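Side-chain contacts in periplasmic binding protein (Veillonella parvula, PDB 4MO9), which probably binds an extracytoplasmic solute, perhaps a ferric siderophore as FepB proteins do, for delivery to a membrane transporter: residues Glu171-Ala174 and Ala175-Lys179; Phe53-Ser56 and Ala57-Lys61; Pro249-Val252 and Leu253-Pro257; Lys290-Thr293 and Thr294-Gly298. All blocks are in the same frame, centred on the assembly; numbering follows the deposited sequence.

Contact 1. Residues Glu171-Ala174 and Ala175-Lys179; sequences EERA and AEISK
Ile-177 lays its CG1 branch against the carbonyl of Arg-173 one turn back, CG1 standing 3.3 Å from Arg-173 O. Both belong to the opening turns of helix 171-194, which in chain order lies between the strands of the four-stranded sheet and those of the five-stranded one, consistent with the long interdomain helix of the TroA-like fold. The same oxygen accepts Ile-177 N at 3.0 Å. With chi1 at -66° CG1 stays beside its own backbone N, which explains why methylene and N-H reach one carbonyl together.

Glu-176 does likewise one residue earlier: its CG lies 3.5 Å from Glu-172 O, and the chain then runs out straight. It makes no salt bridge with Arg-173, since Arg-173 NH1 and Glu-176 OE1 are 5.3 Å apart. The arginine is instead held by its NE on Ala-57 O and, weakly, by NH2 on Phe-355 O.

Further out, Ile-161 of helix 154-168 and Leu-58 of helix 52-59 each meet Ala-174 and Ile-177, covering this buried side, and Phe-351 and Phe-355 of helix 344-355 also touch Ile-177. Of the four backbone bonds across the segments the straightest is Ser-178 N to Ala-174 O, 2.9 Å with an N-H...O angle of 164°.

Contact 2. Residues Phe53-Ser56 and Ala57-Lys61; sequences FTIS and ALMGK
Thr-54 and Leu-58 extend alongside each other from successive turns, with Thr-54 CG2 3.8 Å from Leu-58 CD1. The next pair repeats the pattern, Ile-55 CG2 meeting CG of Met-59 (selenomethionine in the model) at 4.0 Å. These apolar pairs continue outward: Thr-54, Ile-55 and Leu-58 all touch Ile-164 of helix 154-168.

Two side-chain hydroxyls make hydrogen bonds. The threonine splits its two branches: at chi1 -53° the methyl is the one opposite the backbone N and faces the leucine, while OG1 bonds to Tyr-149 OH. The second is Ser-56 OG, which turns back to Phe-52 O.

Among the backbone hydrogen bonds, Ile-55 O takes two donors: Met-59 N at 2.8 Å, almost in line with the carbonyl, and Leu-58 N in a weak bond of 3.1 Å. The last turn closes with Gly-60 N on Ser-56 O at 2.8 Å. Gly-60 then leaves the helix with phi +57°, a backbone turn readily reached without a side chain.

Such a short, largely buried helix is the connecting element of a beta-alpha-beta unit, here strand 41-42, helix 52-59 and the parallel strand 67-69, part of the lobe in which Trp-45, Ala-48, Ser-73 and Arg-78 line the trimethylamine oxide pocket.

Contact 3. Residues Pro249-Val252 and Leu253-Pro257; sequences PEFV and LEKNP
Val-252 O receives Asn-256 N at 2.9 Å, the bond that closes the C-terminal end of helix 249-255 on the path from strand 234-235 to strand 259-263 of the mixed sheet. The same oxygen has Pro-257 CD beside it. Asn-256 leaves the helix with phi +47°, and the proline, which has no N-H to offer, follows at once. Asn-256 OD1 accepts Lys-303 N, which ties this exit to another part of the lobe.

One turn of side chains flanks the exit. The ring of Phe-251 is covered on one face by Lys-255: CG lies 4.2 Å from the ring centroid and 23° off the ring normal, which makes it a CH-pi contact. The lysine chain then bends twice and returns over the same face, ending with NZ 3.2 Å from Phe-251 CE2, above the rim. The ring can meet it because CG of Phe-251 stands opposite its own backbone N (chi1 -171°). Replaced by an alanine, this position would probably deprive the Lys-255 chain of the surface it folds across and set its amino group free to swing.

Toward the interior, Val-252 and Pro-257 both rest on Tyr-203 of strand 201-206. The valine branch meets the proline ring nearly perpendicularly, with Val-252 CG1 4.2 Å from Pro-257 CD.

Contact 4. Residues Lys290-Thr293 and Thr294-Gly298; sequences KAFT and TERQG
Chi1 of -81° in Phe-292 and -73° in Arg-296 sets both side chains beside their own backbone N, and the two chains leave abreast at the C-terminal end of helix 282-295, on the crossover from strand 259-263 to the parallel strand 310-313. The arginine, extended from CG to NE, brings its guanidinium face to the ring edge: the planes are 74° apart, and Phe-292 CD2 stands over the guanidinium centre, 3.7 Å from Arg-296 CZ.

The aliphatic part of Arg-296 lies along the Phe-292 carbonyl, with CG 3.3 Å from Phe-292 O. That oxygen is buried and has no polar partner in the model.

Outside the segments the guanidinium is held by a salt bridge from NH1 to Glu-205, by the carbonyls of Pro-211 and Gly-210, and by a cation-pi contact with Phe-214. A leucine in its place is likely to strand the carboxylate of Glu-205 and both carbonyls without their mate.

On the exposed side, Lys-290 CG touches Thr-294 CG2 at 3.9 Å. Lys-290 O takes weak bonds from Thr-293 N and Thr-294 N (3.1 Å for the latter) and a shorter one from Thr-293 OG1, which donates at 2.7 Å in the carbonyl plane, onto a lone pair.

The four contacts form two pairs on opposite sides of the chain's centre, consistent with the two lobes of a solute-binding protein. Contacts 1 and 2, with centres 12 Å apart, touch directly: Ile-177 CD1 packs on Ala-57 CB at 3.7 Å, and Ala-174 N lies 3.5 Å from Leu-58 CD2. Contacts 3 and 4, 13 Å apart by centres, meet more lightly, with Leu-253 CD2 3.6 Å from Gln-297 O; they also share Phe-214, touched by Pro-249 and by Arg-296. Between the pairs the closest approach is about 23 Å, nearest atoms of contacts 2 and 4. The side chain of Phe-53 in contact 2 is about 11 Å from the bound trimethylamine oxide.

Contact 1. Residues Glu171-Ala174 and Ala175-Lys179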
# COMPACT_ATOMS: atom_id res chain seq x y z
N GLU A 171 12.03 -19.08 4.31
CA GLU A 171 11.00 -19.25 5.33
C GLU A 171 11.30 -18.53 6.64
O GLU A 171 10.39 -17.97 7.25
CB GLU A 171 10.76 -20.73 5.64
CG GLU A 171 10.00 -21.47 4.57
CD GLU A 171 9.86 -22.95 4.88
OE1 GLU A 171 10.51 -23.77 4.20
OE2 GLU A 171 9.09 -23.27 5.82
N GLU A 172 12.55 -18.56 7.08
CA GLU A 172 12.90 -17.93 8.36
C GLU A 172 12.74 -16.41 8.30
O GLU A 172 12.16 -15.81 9.21
CB GLU A 172 14.32 -18.32 8.81
CG GLU A 172 14.46 -19.77 9.26
CD GLU A 172 15.84 -20.07 9.84
OE1 GLU A 172 16.82 -19.38 9.45
OE2 GLU A 172 15.95 -20.97 10.70
N ARG A 173 13.24 -15.80 7.24
CA ARG A 173 13.14 -14.34 7.09
C ARG A 173 11.69 -13.91 6.91
O ARG A 173 11.26 -12.86 7.40
CB ARG A 173 13.99 -13.86 5.91
CG ARG A 173 13.99 -12.37 5.70
CD ARG A 173 15.38 -11.92 5.32
NE ARG A 173 15.41 -10.55 4.81
CZ ARG A 173 16.41 -9.71 5.05
NH1 ARG A 173 17.43 -10.10 5.80
NH2 ARG A 173 16.38 -8.48 4.54
N ALA A 174 10.93 -14.74 6.20
CA ALA A 174 9.50 -14.51 6.06
C ALA A 174 8.86 -14.50 7.46
O ALA A 174 8.01 -13.66 7.74
CB ALA A 174 8.86 -15.59 5.17
N ALA A 175 9.27 -15.44 8.32
CA ALA A 175 8.78 -15.46 9.70
C ALA A 175 9.09 -14.16 10.47
O ALA A 175 8.26 -13.66 11.24
CB ALA A 175 9.32 -16.69 10.46
N GLU A 176 10.28 -13.60 10.27
CA GLU A 176 10.63 -12.33 10.91
C GLU A 176 9.73 -11.21 10.42
O GLU A 176 9.29 -10.37 11.20
CB GLU A 176 12.06 -11.94 10.60
CG GLU A 176 13.12 -12.94 11.02
CD GLU A 176 14.47 -12.60 10.42
OE1 GLU A 176 14.72 -11.39 10.20
OE2 GLU A 176 15.27 -13.53 10.16
N ILE A 177 9.47 -11.19 9.12
CA ILE A 177 8.66 -10.12 8.54
C ILE A 177 7.22 -10.23 9.02
O ILE A 177 6.59 -9.22 9.36
CB ILE A 177 8.73 -10.15 6.99
CG1 ILE A 177 10.16 -9.83 6.53
CG2 ILE A 177 7.74 -9.17 6.38
CD1 ILE A 177 10.40 -10.11 5.03
N SER A 178 6.70 -11.46 9.07
CA SER A 178 5.35 -11.73 9.56
C SER A 178 5.19 -11.33 11.02
O SER A 178 4.15 -10.77 11.41
CB SER A 178 5.03 -13.22 9.40
OG SER A 178 3.68 -13.46 9.75
N LYS A 179 6.20 -11.61 11.83
CA LYS A 179 6.12 -11.25 13.25
C LYS A 179 6.24 -9.75 13.44
O LYS A 179 5.56 -9.17 14.29
CB LYS A 179 7.19 -12.00 14.06
CG LYS A 179 6.89 -13.49 14.22
CD LYS A 179 8.01 -14.19 14.95
CE LYS A 179 7.73 -15.69 15.09
NZ LYS A 179 8.82 -16.35 15.84

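Contact 2. Residues Phe53-Ser56 and Ala57-Lys61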
# COMPACT_ATOMS: atom_id res chain seq x y z
N PHE A 53 7.70 -5.59 -3.06
CA PHE A 53 8.26 -5.16 -1.78
C PHE A 53 8.53 -6.35 -0.86
O PHE A 53 9.52 -6.35 -0.13
CB PHE A 53 7.34 -4.17 -1.08
CG PHE A 53 7.62 -2.74 -1.44
CD1 PHE A 53 6.64 -1.96 -2.03
CD2 PHE A 53 8.86 -2.17 -1.19
CE1 PHE A 53 6.88 -0.64 -2.37
CE2 PHE A 53 9.11 -0.84 -1.53
CZ PHE A 53 8.12 -0.08 -2.12
N THR A 54 7.66 -7.35 -0.88
CA THR A 54 7.91 -8.56 -0.09
C THR A 54 9.17 -9.28 -0.57
O THR A 54 10.04 -9.67 0.24
CB THR A 54 6.70 -9.50 -0.12
OG1 THR A 54 5.53 -8.76 0.28
CG2 THR A 54 6.91 -10.68 0.84
N ILE A 55 9.30 -9.43 -1.88
CA ILE A 55 10.48 -10.10 -2.42
C ILE A 55 11.76 -9.34 -2.06
O ILE A 55 12.76 -9.95 -1.64
CB ILE A 55 10.35 -10.32 -3.95
CG1 ILE A 55 9.19 -11.28 -4.23
CG2 ILE A 55 11.64 -10.84 -4.55
CD1 ILE A 55 8.93 -11.55 -5.74
N SER A 56 11.73 -8.01 -2.18
CA SER A 56 12.90 -7.20 -1.84
C SER A 56 13.24 -7.36 -0.37
O SER A 56 14.40 -7.42 0.00
CB SER A 56 12.64 -5.72 -2.15
OG SER A 56 12.26 -5.54 -3.51
N ALA A 57 12.21 -7.44 0.47
CA ALA A 57 12.42 -7.59 1.91
C ALA A 57 13.02 -8.95 2.26
O ALA A 57 13.75 -9.08 3.25
CB ALA A 57 11.11 -7.36 2.65
N LEU A 58 12.71 -9.96 1.46
CA LEU A 58 13.21 -11.32 1.67
C LEU A 58 14.62 -11.50 1.10
O LEU A 58 15.47 -12.15 1.72
CB LEU A 58 12.25 -12.33 1.04
CG LEU A 58 10.91 -12.46 1.76
CD1 LEU A 58 9.84 -13.09 0.86
CD2 LEU A 58 11.06 -13.26 3.03
N MSE A 59 14.86 -10.94 -0.08
CA MSE A 59 16.11 -11.20 -0.79
C MSE A 59 17.19 -10.14 -0.54
O MSE A 59 18.38 -10.41 -0.76
CB MSE A 59 15.86 -11.31 -2.30
CG MSE A 59 14.86 -12.37 -2.73
SE MSE A 59 15.39 -14.17 -2.18
CE MSE A 59 17.21 -14.21 -2.91
N GLY A 60 16.79 -8.95 -0.12
CA GLY A 60 17.75 -7.88 0.08
C GLY A 60 18.53 -7.59 -1.20
O GLY A 60 17.93 -7.40 -2.26
N LYS A 61 19.86 -7.57 -1.10
CA LYS A 61 20.70 -7.23 -2.23
C LYS A 61 20.61 -8.24 -3.37
O LYS A 61 20.97 -7.93 -4.50
CB LYS A 61 22.15 -7.08 -1.79
CG LYS A 61 22.45 -5.83 -0.98
CD LYS A 61 23.89 -5.87 -0.48
CE LYS A 61 24.40 -4.49 -0.11
NZ LYS A 61 25.81 -4.52 0.38

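Contact 3. Residues Pro249-Val252 and Leu253-Pro257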
# COMPACT_ATOMS: atom_id res chain seq x y z
N PRO A 249 -18.81 18.81 -1.96
CA PRO A 249 -18.18 19.73 -1.01
C PRO A 249 -19.07 20.13 0.17
O PRO A 249 -18.59 20.26 1.30
CB PRO A 249 -17.88 20.96 -1.87
CG PRO A 249 -17.67 20.41 -3.24
CD PRO A 249 -18.58 19.21 -3.36
N GLU A 250 -20.37 20.33 -0.10
CA GLU A 250 -21.33 20.75 0.92
C GLU A 250 -21.48 19.72 2.04
O GLU A 250 -21.78 20.07 3.18
CB GLU A 250 -22.70 21.03 0.29
CG GLU A 250 -22.69 22.03 -0.86
CD GLU A 250 -22.16 21.43 -2.16
OE1 GLU A 250 -21.69 22.20 -3.02
OE2 GLU A 250 -22.21 20.19 -2.31
N PHE A 251 -21.29 18.45 1.70
CA PHE A 251 -21.38 17.36 2.67
C PHE A 251 -20.38 17.57 3.81
O PHE A 251 -20.73 17.42 4.98
CB PHE A 251 -21.11 16.03 1.95
CG PHE A 251 -21.38 14.80 2.78
CD1 PHE A 251 -20.34 14.16 3.46
CD2 PHE A 251 -22.65 14.25 2.85
CE1 PHE A 251 -20.59 13.01 4.21
CE2 PHE A 251 -22.90 13.11 3.60
CZ PHE A 251 -21.87 12.48 4.28
N VAL A 252 -19.15 17.94 3.46
CA VAL A 252 -18.10 18.12 4.47
C VAL A 252 -18.41 19.29 5.42
O VAL A 252 -18.22 19.17 6.63
CB VAL A 252 -16.70 18.28 3.83
CG1 VAL A 252 -15.65 18.54 4.89
CG2 VAL A 252 -16.32 17.02 3.04
N LEU A 253 -18.89 20.40 4.87
CA LEU A 253 -19.25 21.56 5.69
C LEU A 253 -20.35 21.21 6.70
O LEU A 253 -20.29 21.62 7.86
CB LEU A 253 -19.67 22.74 4.81
CG LEU A 253 -18.66 23.22 3.77
CD1 LEU A 253 -19.20 24.38 2.94
CD2 LEU A 253 -17.36 23.62 4.43
N GLU A 254 -21.34 20.44 6.26
CA GLU A 254 -22.48 20.08 7.11
C GLU A 254 -22.09 19.10 8.21
O GLU A 254 -22.54 19.20 9.35
CB GLU A 254 -23.60 19.50 6.26
CG GLU A 254 -24.17 20.46 5.22
CD GLU A 254 -25.13 19.79 4.25
OE1 GLU A 254 -24.89 18.60 3.90
OE2 GLU A 254 -26.11 20.44 3.83
N LYS A 255 -21.25 18.12 7.85
CA LYS A 255 -20.81 17.12 8.82
C LYS A 255 -19.83 17.69 9.84
O LYS A 255 -19.83 17.26 10.99
CB LYS A 255 -20.19 15.91 8.11
CG LYS A 255 -21.20 15.00 7.43
CD LYS A 255 -22.27 14.55 8.41
CE LYS A 255 -23.14 13.45 7.82
NZ LYS A 255 -23.84 13.91 6.60
N ASN A 256 -19.02 18.65 9.41
CA ASN A 256 -18.01 19.27 10.27
C ASN A 256 -17.21 18.22 11.05
O ASN A 256 -17.31 18.14 12.26
CB ASN A 256 -18.67 20.27 11.23
CG ASN A 256 -17.68 21.24 11.85
OD1 ASN A 256 -16.59 21.46 11.32
ND2 ASN A 256 -18.07 21.83 12.98
N PRO A 257 -16.42 17.42 10.34
CA PRO A 257 -15.79 16.25 10.99
C PRO A 257 -14.74 16.63 12.03
O PRO A 257 -14.13 17.71 11.94
CB PRO A 257 -15.14 15.52 9.81
CG PRO A 257 -14.85 16.61 8.80
CD PRO A 257 -16.01 17.58 8.93

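Contact 4. Residues Lys290-Thr293 and Thr294-Gly298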
# COMPACT_ATOMS: atom_id res chain seq x y z
N LYS A 290 -1.76 22.77 3.82
CA LYS A 290 -2.42 24.00 4.25
C LYS A 290 -3.28 24.61 3.15
O LYS A 290 -4.36 25.15 3.41
CB LYS A 290 -1.40 25.01 4.77
CG LYS A 290 -1.98 26.40 5.03
CD LYS A 290 -0.97 27.33 5.67
CE LYS A 290 -1.60 28.68 5.98
NZ LYS A 290 -0.64 29.61 6.63
N ALA A 291 -2.82 24.52 1.90
CA ALA A 291 -3.57 25.09 0.78
C ALA A 291 -4.97 24.49 0.62
O ALA A 291 -5.90 25.19 0.21
CB ALA A 291 -2.77 24.97 -0.52
N PHE A 292 -5.11 23.19 0.93
CA PHE A 292 -6.42 22.55 0.95
C PHE A 292 -7.39 23.30 1.87
O PHE A 292 -8.55 23.51 1.51
CB PHE A 292 -6.31 21.09 1.40
CG PHE A 292 -5.89 20.15 0.30
CD1 PHE A 292 -4.54 20.01 -0.03
CD2 PHE A 292 -6.83 19.41 -0.40
CE1 PHE A 292 -4.15 19.15 -1.04
CE2 PHE A 292 -6.45 18.55 -1.41
CZ PHE A 292 -5.11 18.42 -1.74
N THR A 293 -6.90 23.72 3.03
CA THR A 293 -7.75 24.38 4.04
C THR A 293 -7.99 25.87 3.76
O THR A 293 -8.96 26.47 4.25
CB THR A 293 -7.15 24.19 5.46
OG1 THR A 293 -5.93 24.94 5.58
CG2 THR A 293 -6.84 22.73 5.70
N THR A 294 -7.11 26.48 2.97
CA THR A 294 -7.22 27.92 2.68
C THR A 294 -7.91 28.22 1.35
O THR A 294 -8.50 29.29 1.18
CB THR A 294 -5.85 28.65 2.75
OG1 THR A 294 -4.97 28.15 1.73
CG2 THR A 294 -5.19 28.44 4.11
N GLU A 295 -7.83 27.29 0.39
CA GLU A 295 -8.39 27.54 -0.93
C GLU A 295 -9.85 27.07 -1.05
O GLU A 295 -10.57 27.50 -1.96
CB GLU A 295 -7.52 26.92 -2.05
CG GLU A 295 -6.06 27.41 -2.10
CD GLU A 295 -5.92 28.92 -2.23
OE1 GLU A 295 -5.82 29.43 -3.37
OE2 GLU A 295 -5.90 29.61 -1.18
N ARG A 296 -10.28 26.22 -0.13
CA ARG A 296 -11.62 25.63 -0.20
C ARG A 296 -12.66 26.40 0.61
O ARG A 296 -12.45 26.70 1.79
CB ARG A 296 -11.59 24.15 0.23
CG ARG A 296 -10.95 23.25 -0.81
CD ARG A 296 -10.96 21.79 -0.40
NE ARG A 296 -10.44 20.94 -1.48
CZ ARG A 296 -10.35 19.62 -1.43
NH1 ARG A 296 -10.74 18.97 -0.33
NH2 ARG A 296 -9.87 18.94 -2.46
N GLN A 297 -13.77 26.74 -0.05
CA GLN A 297 -14.85 27.50 0.56
C GLN A 297 -15.29 26.92 1.91
O GLN A 297 -15.65 25.75 2.01
CB GLN A 297 -16.04 27.61 -0.41
CG GLN A 297 -17.31 28.21 0.19
CD GLN A 297 -18.08 29.05 -0.82
OE1 GLN A 297 -17.52 29.55 -1.79
NE2 GLN A 297 -19.38 29.22 -0.57
N GLY A 298 -15.22 27.74 2.95
CA GLY A 298 -15.69 27.35 4.26
C GLY A 298 -14.74 26.52 5.11
O GLY A 298 -14.97 26.37 6.31